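Local coordinates for protein purine nucleoside phosphorylase (Bacillus licheniformis, PDB 6DZD) that probably catalyses the phosphorolysis of adenosine, inosine and S-methyl-5'-thioadenosine, probably also deaminates adenosine, and binds zinc, at residues A83-E88 with A112-Y117; V145-A150 with M270-G275; H196-I201 with G219-E224; Y4-L9 with R179-P184. All coordinates share one frame; numbering follows the deposited sequence.

In the fold
Contacts 2 and 4 both join the two six-stranded sheets. Contact 2 does so near the centre of the chain, with fully buried aliphatic side chains and one water; contact 4, farther out, brings an edge strand of one sheet against the other through Phe-7 and Pro-6. Contact 1 is partly buried and mostly polar: its loops are held by carboxylates gripping backbone N-H groups. It touches contact 2 directly, because strands 115-118 and 144-150 are neighbours in one sheet, and Asp-114 bonds to His-149. Contact 3 is apolar too, but its centre lies about 21 Å from the centre of the chain, where a helix covers a separate three-stranded sheet.

Contact 1: residues A83-E88 with A112-Y117; sequences ADQTHE and ATDGLY
Asp-114 offers its carboxylate to three successive backbone N-H groups of residues 83-88. OD2 accepts from His-87 N at 3.0 Å, the donor standing 36° out of the carboxylate plane, while OD1 takes two weak bonds, from Thr-86 N and Glu-88 N, each 3.3 Å long. The left-handed backbone of His-87 curls the loop so that these N-H groups converge, and an aspartate, short and with two acceptor oxygens, suits such a turn.

A second carboxylate works in the reverse sense. Asp-84 OD2 accepts from Ala-112 N at 2.7 Å on its anti side; chi1 of 159° turns the carboxylate away from its own backbone N and across to the other loop. Beside it, Thr-113 N bonds to Asp-84 O (2.9 Å), and Thr-113 O receives a CA-H...O contact from Gln-85 CA. Thr-86 packs its OG1 and CG2 against Ala-112 CA, with Ala-112 CB pointing away from the loop overall.

In the next shell, Asp-114 OD2 also bonds His-149 ND1, and with Cys-132 close by this is consistent with a Cys-His-Asp triad. Gln-85, chain extended, sends its OE1 to Cys-128 N. The contact thus links the loop after strand 80-82 to the start of strand 115-118, whose neighbours are strands 91-93 and 144-150, while Ala-83 packs on Leu-127 of strand 124-129.

Contact 2: residues V145-A150 with M270-G275; sequences VGIAHA and MMSFIG
Ile-274 makes most of the apolar contact, wedged between Val-145 and Ile-147. Its CD1 lies 3.5 Å from Val-145 CB, with Val-145 CG1 also close. Its other branch, CG2, meets Ile-147 CG2 at 3.5 Å as the two isoleucines run past each other in opposite directions. The torsion explains this division: with CG1 opposite the backbone N (chi1 -162°), one branch of Ile-274 serves each partner. Beta-branched residues suit strands, and their two branches let one side chain meet two partners. At the far end of Ile-147, CD1 packs on Ser-272 OG at 3.8 Å.

The two strands belong to different six-stranded sheets stacked as layers of a sandwich, and they run nearly antiparallel at 163°, their axes approaching to 6.5 Å. At the glycines the backbone itself is met: Val-145 CG2 reaches Gly-275 CA, and Ile-274 CG2 lies 4.0 Å from Gly-146 O.

The polar link is a water, which joins the layers by donating to Ala-148 O (2.6 Å) and accepting from Ser-272 OG (3.3 Å). A serine, small and able to donate, gives this buried water a partner. Leu-127 and Phe-129 of strand 124-129 also pack on Ser-272.

Contact 3: residues H196-I201 with G219-E224; sequences HVIDKI and GEYRLE
Val-197 meets Leu-223 first along the helix: its CG1 stands 4.0 Å from Leu-223 CD2, the two side chains meeting at a slant. Val-197 also packs on Trp-152, so this valine is shared between the strand and helix 152-157.

Ile-198 follows, and it carries the larger share. Its CB lies over one face of the Tyr-221 ring, 4.1 Å above the plane and displaced toward the rim. CG1 stands opposite the carbonyl carbon (chi1 -76°), which lays that branch against the ring, within 3.6 Å of both CG and CD2 of Tyr-221. CD1 bends on toward Tyr-221 CB and stays 4.3 Å from Leu-223 CD2, so the branched isoleucine fills the angle between the two strand residues. The tyrosine's hydroxyl bonds to Asp-195 OD1 at the start of the helix, which pins the ring's polar end and leaves its face for the isoleucine.

Here helix 195-201 lies on one face of an antiparallel three-stranded sheet, with strand 220-223 in the middle between 192-193 and 213-215. The helix and strand directions differ by 52°, and their axes come within 9.4 Å. Alternation in the strand sends Tyr-221 and Leu-223 to the helix side.

One turn after Val-197, Ile-201 places CG1 4.2 Å from Leu-223 CD2. That methyl therefore touches Val-197, Ile-198 and Ile-201 in turn, and Phe-213, which with Asp-210 forms the potassium site, packs against both Ile-198 and Leu-223.

Contact 4: residues Y4-L9 with R179-P184; sequences YNPFRL and RAVIGP
Phe-7 and Val-181 belong to the two stacked beta sheets of the fold: strand 7-10 forms an edge of one, and strand 179-182 lies within the other. The tight part is the end of the phenyl ring. Phe-7 CZ sits 3.8 Å from Val-181 CG1, and CE1 comes to 3.9 Å from Gly-183 CA and 4.0 Å from Pro-184 CD, so the ring tip fits into the bend where the strand gives way to a loop. Glycine suits this bend because a side chain there would run into the ring of Pro-184 that follows; its bare CA also rests against the phenyl ring, and the proline adds a rigid apolar wall. Phe-7 has CG opposite its carbonyl carbon (chi1 -64°), which carries the ring across to the other layer, and Leu-15, Ile-17 and Tyr-136 help enclose it.

The looser side is at Pro-6, partly exposed, where one contact is made: CG to Val-181 CG1 at 4.1 Å. The peptide bond before Pro-6 is cis, a form far more accessible before proline than before other residues, and it makes residues 4-7 a type VI beta turn. The backbone bond from Phe-7 N to Tyr-4 O (2.7 Å) closes it, and the same Tyr-4 O lies at the edge of the Phe-7 ring, in its plane.

Contact 1: residues A83-E88 with A112-Y117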
loop_
_atom_site.group_PDB
_atom_site.type_symbol
_atom_site.label_atom_id
_atom_site.label_comp_id
_atom_site.label_asym_id
_atom_site.label_seq_id
_atom_site.Cartn_x
_atom_site.Cartn_y
_atom_site.Cartn_z
ATOM N N ALA A 83 -5.896 0.355 9.620
ATOM C CA ALA A 83 -4.945 -0.412 10.417
ATOM C C ALA A 83 -4.016 0.502 11.199
ATOM O O ALA A 83 -3.640 1.584 10.737
ATOM C CB ALA A 83 -4.087 -1.339 9.562
ATOM N N ASP A 84 -3.690 0.062 12.409
ATOM C CA ASP A 84 -2.608 0.625 13.205
ATOM C C ASP A 84 -1.330 0.007 12.662
ATOM O O ASP A 84 -0.956 -1.103 13.040
ATOM C CB ASP A 84 -2.831 0.308 14.681
ATOM C CG ASP A 84 -1.564 0.382 15.500
ATOM O OD1 ASP A 84 -0.981 1.487 15.597
ATOM O OD2 ASP A 84 -1.158 -0.671 16.032
ATOM N N GLN A 85 -0.663 0.708 11.754
ATOM C CA GLN A 85 0.402 0.093 10.977
ATOM C C GLN A 85 1.721 0.170 11.735
ATOM O O GLN A 85 2.227 1.268 11.999
ATOM C CB GLN A 85 0.494 0.753 9.606
ATOM C CG GLN A 85 -0.701 0.455 8.688
ATOM C CD GLN A 85 -0.795 1.424 7.530
ATOM O OE1 GLN A 85 -1.847 2.005 7.266
ATOM N NE2 GLN A 85 0.321 1.619 6.838
ATOM N N THR A 86 2.280 -0.999 12.075
ATOM C CA THR A 86 3.498 -1.084 12.875
ATOM C C THR A 86 4.697 -1.609 12.083
ATOM O O THR A 86 5.684 -2.030 12.683
ATOM C CB THR A 86 3.274 -1.955 14.116
ATOM O OG1 THR A 86 2.884 -3.272 13.721
ATOM C CG2 THR A 86 2.208 -1.361 15.018
ATOM N N HIS A 87 4.631 -1.615 10.752
ATOM C CA HIS A 87 5.768 -2.019 9.927
ATOM C C HIS A 87 6.273 -3.421 10.265
ATOM O O HIS A 87 7.477 -3.698 10.190
ATOM C CB HIS A 87 6.897 -0.995 10.032
ATOM C CG HIS A 87 6.575 0.298 9.349
ATOM N ND1 HIS A 87 7.189 0.699 8.180
ATOM C CD2 HIS A 87 5.656 1.246 9.638
ATOM C CE1 HIS A 87 6.682 1.854 7.797
ATOM N NE2 HIS A 87 5.747 2.207 8.662
ATOM N N GLU A 88 5.345 -4.314 10.603
ATOM C CA GLU A 88 5.564 -5.741 10.731
ATOM C C GLU A 88 4.717 -6.433 9.659
ATOM O O GLU A 88 4.434 -5.845 8.604
ATOM C CB GLU A 88 5.203 -6.177 12.149
ATOM C CG GLU A 88 5.731 -5.249 13.229
ATOM C CD GLU A 88 5.124 -5.515 14.599
ATOM O OE1 GLU A 88 5.686 -6.354 15.329
ATOM O OE2 GLU A 88 4.129 -4.849 14.977
ATOM N N ALA A 112 -1.574 -3.175 15.267
ATOM C CA ALA A 112 -0.329 -3.789 14.785
ATOM C C ALA A 112 -0.541 -4.567 13.487
ATOM O O ALA A 112 -0.085 -5.699 13.334
ATOM C CB ALA A 112 0.277 -4.692 15.853
ATOM N N THR A 113 -1.257 -3.968 12.545
ATOM C CA THR A 113 -1.643 -4.664 11.324
ATOM C C THR A 113 -1.155 -3.906 10.095
ATOM O O THR A 113 -1.209 -2.670 10.046
ATOM C CB THR A 113 -3.151 -4.873 11.295
ATOM O OG1 THR A 113 -3.505 -5.772 12.356
ATOM C CG2 THR A 113 -3.583 -5.462 9.992
ATOM N N ASP A 114 -0.604 -4.652 9.140
ATOM C CA ASP A 114 -0.105 -4.061 7.912
ATOM C C ASP A 114 -0.587 -4.793 6.662
ATOM O O ASP A 114 -0.189 -4.420 5.552
ATOM C CB ASP A 114 1.426 -4.006 7.950
ATOM C CG ASP A 114 1.950 -3.227 9.155
ATOM O OD1 ASP A 114 2.063 -3.807 10.263
ATOM O OD2 ASP A 114 2.232 -2.026 8.991
ATOM N N GLY A 115 -1.449 -5.799 6.803
ATOM C CA GLY A 115 -2.018 -6.476 5.653
ATOM C C GLY A 115 -3.499 -6.707 5.870
ATOM O O GLY A 115 -3.923 -7.084 6.971
ATOM N N LEU A 116 -4.306 -6.468 4.840
ATOM C CA LEU A 116 -5.750 -6.611 4.959
ATOM C C LEU A 116 -6.285 -7.319 3.723
ATOM O O LEU A 116 -5.810 -7.080 2.609
ATOM C CB LEU A 116 -6.437 -5.251 5.121
ATOM C CG LEU A 116 -6.087 -4.404 6.339
ATOM C CD1 LEU A 116 -6.503 -2.972 6.102
ATOM C CD2 LEU A 116 -6.716 -4.964 7.621
ATOM N N TYR A 117 -7.266 -8.199 3.922
ATOM C CA TYR A 117 -7.959 -8.789 2.790
ATOM C C TYR A 117 -9.339 -9.232 3.232
ATOM O O TYR A 117 -9.580 -9.457 4.417
ATOM C CB TYR A 117 -7.168 -9.944 2.201
ATOM C CG TYR A 117 -7.300 -11.266 2.906
ATOM C CD1 TYR A 117 -8.289 -12.169 2.537
ATOM C CD2 TYR A 117 -6.399 -11.642 3.904
ATOM C CE1 TYR A 117 -8.400 -13.404 3.152
ATOM C CE2 TYR A 117 -6.498 -12.879 4.525
ATOM C CZ TYR A 117 -7.509 -13.756 4.142
ATOM O OH TYR A 117 -7.644 -14.982 4.744
#

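Contact 2: residues V145-A150 with M270-G275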
loop_
_atom_site.group_PDB
_atom_site.type_symbol
_atom_site.label_atom_id
_atom_site.label_comp_id
_atom_site.label_asym_id
_atom_site.label_seq_id
_atom_site.Cartn_x
_atom_site.Cartn_y
_atom_site.Cartn_z
ATOM N N VAL A 145 -10.053 -9.618 -2.415
ATOM C CA VAL A 145 -9.291 -8.398 -2.601
ATOM C C VAL A 145 -8.428 -8.220 -1.356
ATOM O O VAL A 145 -8.832 -8.580 -0.243
ATOM C CB VAL A 145 -10.209 -7.174 -2.851
ATOM C CG1 VAL A 145 -10.925 -7.306 -4.168
ATOM C CG2 VAL A 145 -11.225 -6.995 -1.728
ATOM N N GLY A 146 -7.222 -7.700 -1.550
ATOM C CA GLY A 146 -6.328 -7.494 -0.429
ATOM C C GLY A 146 -5.376 -6.348 -0.677
ATOM O O GLY A 146 -5.132 -5.952 -1.820
ATOM N N ILE A 147 -4.842 -5.806 0.417
ATOM C CA ILE A 147 -3.803 -4.787 0.334
ATOM C C ILE A 147 -2.810 -5.001 1.464
ATOM O O ILE A 147 -3.175 -5.397 2.575
ATOM C CB ILE A 147 -4.356 -3.336 0.387
ATOM C CG1 ILE A 147 -5.226 -3.117 1.633
ATOM C CG2 ILE A 147 -5.110 -2.963 -0.929
ATOM C CD1 ILE A 147 -5.691 -1.688 1.784
ATOM N N ALA A 148 -1.545 -4.712 1.173
ATOM C CA ALA A 148 -0.480 -4.824 2.147
ATOM C C ALA A 148 0.453 -3.614 2.073
ATOM O O ALA A 148 0.757 -3.092 0.990
ATOM C CB ALA A 148 0.289 -6.121 1.938
ATOM N N HIS A 149 0.962 -3.230 3.244
ATOM C CA HIS A 149 1.864 -2.099 3.423
ATOM C C HIS A 149 3.269 -2.614 3.730
ATOM O O HIS A 149 3.499 -3.207 4.797
ATOM C CB HIS A 149 1.343 -1.213 4.555
ATOM C CG HIS A 149 2.383 -0.338 5.188
ATOM N ND1 HIS A 149 2.997 -0.659 6.381
ATOM C CD2 HIS A 149 2.884 0.867 4.818
ATOM C CE1 HIS A 149 3.847 0.301 6.708
ATOM N NE2 HIS A 149 3.794 1.241 5.781
ATOM N N ALA A 150 4.215 -2.361 2.814
ATOM C CA ALA A 150 5.567 -2.923 2.926
ATOM C C ALA A 150 6.616 -1.826 2.825
ATOM O O ALA A 150 6.966 -1.411 1.719
ATOM C CB ALA A 150 5.827 -3.974 1.851
ATOM N N MET A 270 -0.776 9.437 1.820
ATOM C CA MET A 270 -1.799 8.962 0.907
ATOM C C MET A 270 -2.385 7.664 1.455
ATOM O O MET A 270 -1.933 7.131 2.474
ATOM C CB MET A 270 -1.216 8.742 -0.494
ATOM C CG MET A 270 -0.597 9.976 -1.098
ATOM S SD MET A 270 1.118 10.298 -0.580
ATOM C CE MET A 270 1.933 8.779 -1.100
ATOM N N MET A 271 -3.410 7.145 0.791
ATOM C CA MET A 271 -3.913 5.838 1.190
ATOM C C MET A 271 -4.221 4.984 -0.035
ATOM O O MET A 271 -4.610 5.499 -1.090
ATOM C CB MET A 271 -5.150 5.950 2.097
ATOM C CG MET A 271 -6.361 6.462 1.409
ATOM S SD MET A 271 -7.713 6.589 2.551
ATOM C CE MET A 271 -9.133 6.740 1.474
ATOM N N SER A 272 -3.966 3.685 0.086
ATOM C CA SER A 272 -4.480 2.719 -0.866
ATOM C C SER A 272 -5.792 2.150 -0.329
ATOM O O SER A 272 -6.003 2.062 0.885
ATOM C CB SER A 272 -3.461 1.610 -1.138
ATOM O OG SER A 272 -3.326 0.718 -0.057
ATOM N N PHE A 273 -6.683 1.784 -1.244
ATOM C CA PHE A 273 -7.998 1.277 -0.882
ATOM C C PHE A 273 -8.423 0.226 -1.891
ATOM O O PHE A 273 -8.092 0.314 -3.077
ATOM C CB PHE A 273 -9.039 2.402 -0.831
ATOM C CG PHE A 273 -9.113 3.176 -2.092
ATOM C CD1 PHE A 273 -9.923 2.750 -3.133
ATOM C CD2 PHE A 273 -8.332 4.290 -2.266
ATOM C CE1 PHE A 273 -9.967 3.439 -4.300
ATOM C CE2 PHE A 273 -8.363 4.997 -3.439
ATOM C CZ PHE A 273 -9.186 4.582 -4.457
ATOM N N ILE A 274 -9.171 -0.762 -1.420
ATOM C CA ILE A 274 -9.728 -1.778 -2.302
ATOM C C ILE A 274 -10.984 -2.337 -1.647
ATOM O O ILE A 274 -11.112 -2.350 -0.419
ATOM C CB ILE A 274 -8.697 -2.890 -2.623
ATOM C CG1 ILE A 274 -9.123 -3.675 -3.864
ATOM C CG2 ILE A 274 -8.491 -3.821 -1.412
ATOM C CD1 ILE A 274 -8.134 -4.717 -4.316
ATOM N N GLY A 275 -11.938 -2.743 -2.479
ATOM C CA GLY A 275 -13.170 -3.324 -1.986
ATOM C C GLY A 275 -14.009 -3.853 -3.124
ATOM O O GLY A 275 -13.837 -3.465 -4.285
HETATM O O HOH W 1 -0.975 -1.534 -0.130
#

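Contact 3: residues H196-I201 with G219-E224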
loop_
_atom_site.group_PDB
_atom_site.type_symbol
_atom_site.label_atom_id
_atom_site.label_comp_id
_atom_site.label_asym_id
_atom_site.label_seq_id
_atom_site.Cartn_x
_atom_site.Cartn_y
_atom_site.Cartn_z
ATOM N N HIS A 196 22.302 -2.599 8.015
ATOM C CA HIS A 196 21.301 -3.227 8.859
ATOM C C HIS A 196 20.072 -3.601 8.044
ATOM O O HIS A 196 19.520 -4.694 8.211
ATOM C CB HIS A 196 20.925 -2.299 10.012
ATOM C CG HIS A 196 19.751 -2.785 10.798
ATOM N ND1 HIS A 196 19.846 -3.801 11.722
ATOM C CD2 HIS A 196 18.447 -2.427 10.764
ATOM C CE1 HIS A 196 18.654 -4.037 12.236
ATOM N NE2 HIS A 196 17.787 -3.215 11.673
ATOM N N VAL A 197 19.689 -2.747 7.090
ATOM C CA VAL A 197 18.558 -3.062 6.228
ATOM C C VAL A 197 18.945 -4.121 5.209
ATOM O O VAL A 197 18.272 -5.148 5.078
ATOM C CB VAL A 197 18.044 -1.783 5.546
ATOM C CG1 VAL A 197 17.042 -2.116 4.476
ATOM C CG2 VAL A 197 17.403 -0.899 6.567
ATOM N N ILE A 198 20.090 -3.936 4.551
ATOM C CA ILE A 198 20.468 -4.804 3.442
ATOM C C ILE A 198 20.723 -6.214 3.934
ATOM O O ILE A 198 20.362 -7.189 3.265
ATOM C CB ILE A 198 21.689 -4.230 2.696
ATOM C CG1 ILE A 198 21.260 -3.059 1.818
ATOM C CG2 ILE A 198 22.369 -5.296 1.848
ATOM C CD1 ILE A 198 20.249 -3.438 0.744
ATOM N N ASP A 199 21.323 -6.354 5.118
ATOM C CA ASP A 199 21.495 -7.685 5.686
ATOM C C ASP A 199 20.152 -8.391 5.833
ATOM O O ASP A 199 20.058 -9.609 5.649
ATOM C CB ASP A 199 22.229 -7.617 7.025
ATOM C CG ASP A 199 23.720 -7.367 6.864
ATOM O OD1 ASP A 199 24.243 -7.477 5.730
ATOM O OD2 ASP A 199 24.374 -7.057 7.879
ATOM N N LYS A 200 19.107 -7.648 6.202
ATOM C CA LYS A 200 17.806 -8.274 6.387
ATOM C C LYS A 200 17.139 -8.579 5.048
ATOM O O LYS A 200 16.481 -9.616 4.899
ATOM C CB LYS A 200 16.923 -7.367 7.243
ATOM C CG LYS A 200 17.040 -7.574 8.749
ATOM C CD LYS A 200 16.289 -6.494 9.525
ATOM C CE LYS A 200 15.709 -7.053 10.803
ATOM N NZ LYS A 200 16.776 -7.709 11.605
ATOM N N ILE A 201 17.336 -7.719 4.051
ATOM C CA ILE A 201 16.833 -7.984 2.706
ATOM C C ILE A 201 17.508 -9.223 2.113
ATOM O O ILE A 201 16.844 -10.156 1.632
ATOM C CB ILE A 201 17.041 -6.746 1.816
ATOM C CG1 ILE A 201 16.228 -5.544 2.335
ATOM C CG2 ILE A 201 16.720 -7.069 0.375
ATOM C CD1 ILE A 201 14.707 -5.676 2.221
ATOM N N GLY A 219 29.001 0.512 2.945
ATOM C CA GLY A 219 27.972 0.830 3.911
ATOM C C GLY A 219 26.796 1.636 3.394
ATOM O O GLY A 219 25.829 1.829 4.142
ATOM N N GLU A 220 26.811 2.082 2.139
ATOM C CA GLU A 220 25.657 2.766 1.568
ATOM C C GLU A 220 25.187 2.047 0.320
ATOM O O GLU A 220 25.979 1.767 -0.585
ATOM C CB GLU A 220 25.939 4.223 1.220
ATOM C CG GLU A 220 24.644 5.019 1.123
ATOM C CD GLU A 220 24.873 6.513 1.093
ATOM O OE1 GLU A 220 26.031 6.925 0.845
ATOM O OE2 GLU A 220 23.904 7.268 1.359
ATOM N N TYR A 221 23.894 1.781 0.270
ATOM C CA TYR A 221 23.322 0.938 -0.755
ATOM C C TYR A 221 22.070 1.596 -1.307
ATOM O O TYR A 221 21.264 2.148 -0.558
ATOM C CB TYR A 221 22.967 -0.446 -0.188
ATOM C CG TYR A 221 24.074 -1.124 0.591
ATOM C CD1 TYR A 221 25.014 -1.905 -0.060
ATOM C CD2 TYR A 221 24.174 -0.985 1.972
ATOM C CE1 TYR A 221 26.013 -2.519 0.624
ATOM C CE2 TYR A 221 25.187 -1.602 2.670
ATOM C CZ TYR A 221 26.098 -2.370 1.983
ATOM O OH TYR A 221 27.115 -3.009 2.634
ATOM N N ARG A 222 21.899 1.486 -2.615
ATOM C CA ARG A 222 20.681 1.873 -3.304
ATOM C C ARG A 222 19.776 0.652 -3.333
ATOM O O ARG A 222 20.242 -0.460 -3.587
ATOM C CB ARG A 222 21.027 2.313 -4.722
ATOM C CG ARG A 222 20.143 3.345 -5.309
ATOM C CD ARG A 222 20.911 4.211 -6.303
ATOM N NE ARG A 222 21.644 5.305 -5.657
ATOM C CZ ARG A 222 21.092 6.361 -5.046
ATOM N NH1 ARG A 222 19.772 6.499 -4.952
ATOM N NH2 ARG A 222 21.869 7.294 -4.522
ATOM N N LEU A 223 18.484 0.855 -3.089
ATOM C CA LEU A 223 17.561 -0.260 -2.904
ATOM C C LEU A 223 16.224 0.043 -3.568
ATOM O O LEU A 223 15.644 1.105 -3.329
ATOM C CB LEU A 223 17.366 -0.547 -1.409
ATOM C CG LEU A 223 16.321 -1.586 -0.992
ATOM C CD1 LEU A 223 16.601 -2.903 -1.687
ATOM C CD2 LEU A 223 16.306 -1.730 0.520
ATOM N N GLU A 224 15.743 -0.886 -4.400
ATOM C CA GLU A 224 14.448 -0.773 -5.079
ATOM C C GLU A 224 13.421 -1.668 -4.375
ATOM O O GLU A 224 13.324 -2.867 -4.655
ATOM C CB GLU A 224 14.601 -1.145 -6.547
ATOM C CG GLU A 224 13.318 -1.088 -7.349
ATOM C CD GLU A 224 12.941 0.333 -7.715
ATOM O OE1 GLU A 224 13.840 1.159 -7.982
ATOM O OE2 GLU A 224 11.730 0.620 -7.746
#

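Contact 4: residues Y4-L9 with R179-P184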
loop_
_atom_site.group_PDB
_atom_site.type_symbol
_atom_site.label_atom_id
_atom_site.label_comp_id
_atom_site.label_asym_id
_atom_site.label_seq_id
_atom_site.Cartn_x
_atom_site.Cartn_y
_atom_site.Cartn_z
ATOM N N TYR A 4 0.858 6.763 -15.701
ATOM C CA TYR A 4 0.216 6.319 -14.475
ATOM C C TYR A 4 -0.118 4.843 -14.511
ATOM O O TYR A 4 -0.484 4.290 -13.468
ATOM C CB TYR A 4 -1.071 7.093 -14.227
ATOM C CG TYR A 4 -0.891 8.585 -14.185
ATOM C CD1 TYR A 4 0.183 9.160 -13.529
ATOM C CD2 TYR A 4 -1.811 9.417 -14.793
ATOM C CE1 TYR A 4 0.329 10.523 -13.489
ATOM C CE2 TYR A 4 -1.674 10.763 -14.757
ATOM C CZ TYR A 4 -0.607 11.318 -14.108
ATOM O OH TYR A 4 -0.493 12.688 -14.093
ATOM N N ASN A 5 0.001 4.213 -15.682
ATOM C CA ASN A 5 -0.417 2.833 -15.849
ATOM C C ASN A 5 0.219 1.969 -14.776
ATOM O O ASN A 5 1.427 2.064 -14.558
ATOM C CB ASN A 5 -0.017 2.310 -17.223
ATOM C CG ASN A 5 -1.055 1.380 -17.796
ATOM O OD1 ASN A 5 -0.772 0.215 -18.118
ATOM N ND2 ASN A 5 -2.290 1.889 -17.913
ATOM N N PRO A 6 -0.536 1.089 -14.117
ATOM C CA PRO A 6 -1.918 0.637 -14.312
ATOM C C PRO A 6 -3.004 1.515 -13.669
ATOM O O PRO A 6 -4.163 1.095 -13.579
ATOM C CB PRO A 6 -1.905 -0.739 -13.659
ATOM C CG PRO A 6 -0.800 -0.647 -12.596
ATOM C CD PRO A 6 -0.009 0.613 -12.831
ATOM N N PHE A 7 -2.636 2.704 -13.220
ATOM C CA PHE A 7 -3.582 3.618 -12.610
ATOM C C PHE A 7 -4.103 4.620 -13.633
ATOM O O PHE A 7 -3.469 4.904 -14.648
ATOM C CB PHE A 7 -2.925 4.361 -11.431
ATOM C CG PHE A 7 -2.514 3.463 -10.292
ATOM C CD1 PHE A 7 -1.256 2.879 -10.264
ATOM C CD2 PHE A 7 -3.394 3.178 -9.261
ATOM C CE1 PHE A 7 -0.875 2.027 -9.209
ATOM C CE2 PHE A 7 -3.019 2.331 -8.214
ATOM C CZ PHE A 7 -1.755 1.758 -8.192
ATOM N N ARG A 8 -5.278 5.163 -13.340
ATOM C CA ARG A 8 -5.855 6.257 -14.106
ATOM C C ARG A 8 -6.132 7.400 -13.142
ATOM O O ARG A 8 -6.626 7.172 -12.034
ATOM C CB ARG A 8 -7.138 5.850 -14.823
ATOM C CG ARG A 8 -7.609 6.881 -15.830
ATOM C CD ARG A 8 -8.946 6.510 -16.464
ATOM N NE ARG A 8 -10.076 6.705 -15.552
ATOM C CZ ARG A 8 -10.556 5.766 -14.741
ATOM N NH1 ARG A 8 -10.004 4.555 -14.725
ATOM N NH2 ARG A 8 -11.588 6.032 -13.945
ATOM N N LEU A 9 -5.752 8.611 -13.550
ATOM C CA LEU A 9 -5.911 9.828 -12.759
ATOM C C LEU A 9 -7.304 10.431 -12.919
ATOM O O LEU A 9 -7.635 10.956 -13.984
ATOM C CB LEU A 9 -4.838 10.840 -13.146
ATOM C CG LEU A 9 -4.621 11.999 -12.169
ATOM C CD1 LEU A 9 -4.600 11.524 -10.731
ATOM C CD2 LEU A 9 -3.330 12.748 -12.500
ATOM N N ARG A 179 -3.997 -11.796 -9.128
ATOM C CA ARG A 179 -3.447 -10.603 -9.735
ATOM C C ARG A 179 -2.911 -9.699 -8.637
ATOM O O ARG A 179 -3.405 -9.720 -7.506
ATOM C CB ARG A 179 -4.506 -9.874 -10.562
ATOM C CG ARG A 179 -4.630 -10.387 -11.983
ATOM C CD ARG A 179 -5.653 -11.527 -12.112
ATOM N NE ARG A 179 -5.809 -11.951 -13.508
ATOM C CZ ARG A 179 -5.966 -13.211 -13.913
ATOM N NH1 ARG A 179 -6.097 -13.479 -15.211
ATOM N NH2 ARG A 179 -5.990 -14.204 -13.026
ATOM N N ALA A 180 -1.881 -8.922 -8.975
ATOM C CA ALA A 180 -1.230 -8.039 -8.022
ATOM C C ALA A 180 -0.831 -6.734 -8.691
ATOM O O ALA A 180 -0.454 -6.713 -9.867
ATOM C CB ALA A 180 -0.001 -8.710 -7.413
ATOM N N VAL A 181 -0.921 -5.647 -7.940
ATOM C CA VAL A 181 -0.449 -4.350 -8.388
ATOM C C VAL A 181 0.438 -3.754 -7.299
ATOM O O VAL A 181 0.124 -3.851 -6.105
ATOM C CB VAL A 181 -1.619 -3.404 -8.739
ATOM C CG1 VAL A 181 -1.157 -1.921 -8.746
ATOM C CG2 VAL A 181 -2.262 -3.799 -10.084
ATOM N N ILE A 182 1.573 -3.180 -7.712
ATOM C CA ILE A 182 2.482 -2.443 -6.833
ATOM C C ILE A 182 2.352 -0.958 -7.173
ATOM O O ILE A 182 2.567 -0.553 -8.324
ATOM C CB ILE A 182 3.935 -2.939 -6.972
ATOM C CG1 ILE A 182 4.040 -4.390 -6.506
ATOM C CG2 ILE A 182 4.884 -2.085 -6.176
ATOM C CD1 ILE A 182 5.411 -5.021 -6.694
ATOM N N GLY A 183 1.983 -0.152 -6.173
ATOM C CA GLY A 183 1.627 1.234 -6.373
ATOM C C GLY A 183 2.790 2.195 -6.216
ATOM O O GLY A 183 3.958 1.794 -6.110
ATOM N N PRO A 184 2.482 3.494 -6.199
ATOM C CA PRO A 184 3.525 4.509 -6.007
ATOM C C PRO A 184 4.236 4.329 -4.676
ATOM O O PRO A 184 3.608 4.220 -3.621
ATOM C CB PRO A 184 2.752 5.833 -6.057
ATOM C CG PRO A 184 1.560 5.533 -6.839
ATOM C CD PRO A 184 1.183 4.102 -6.517
#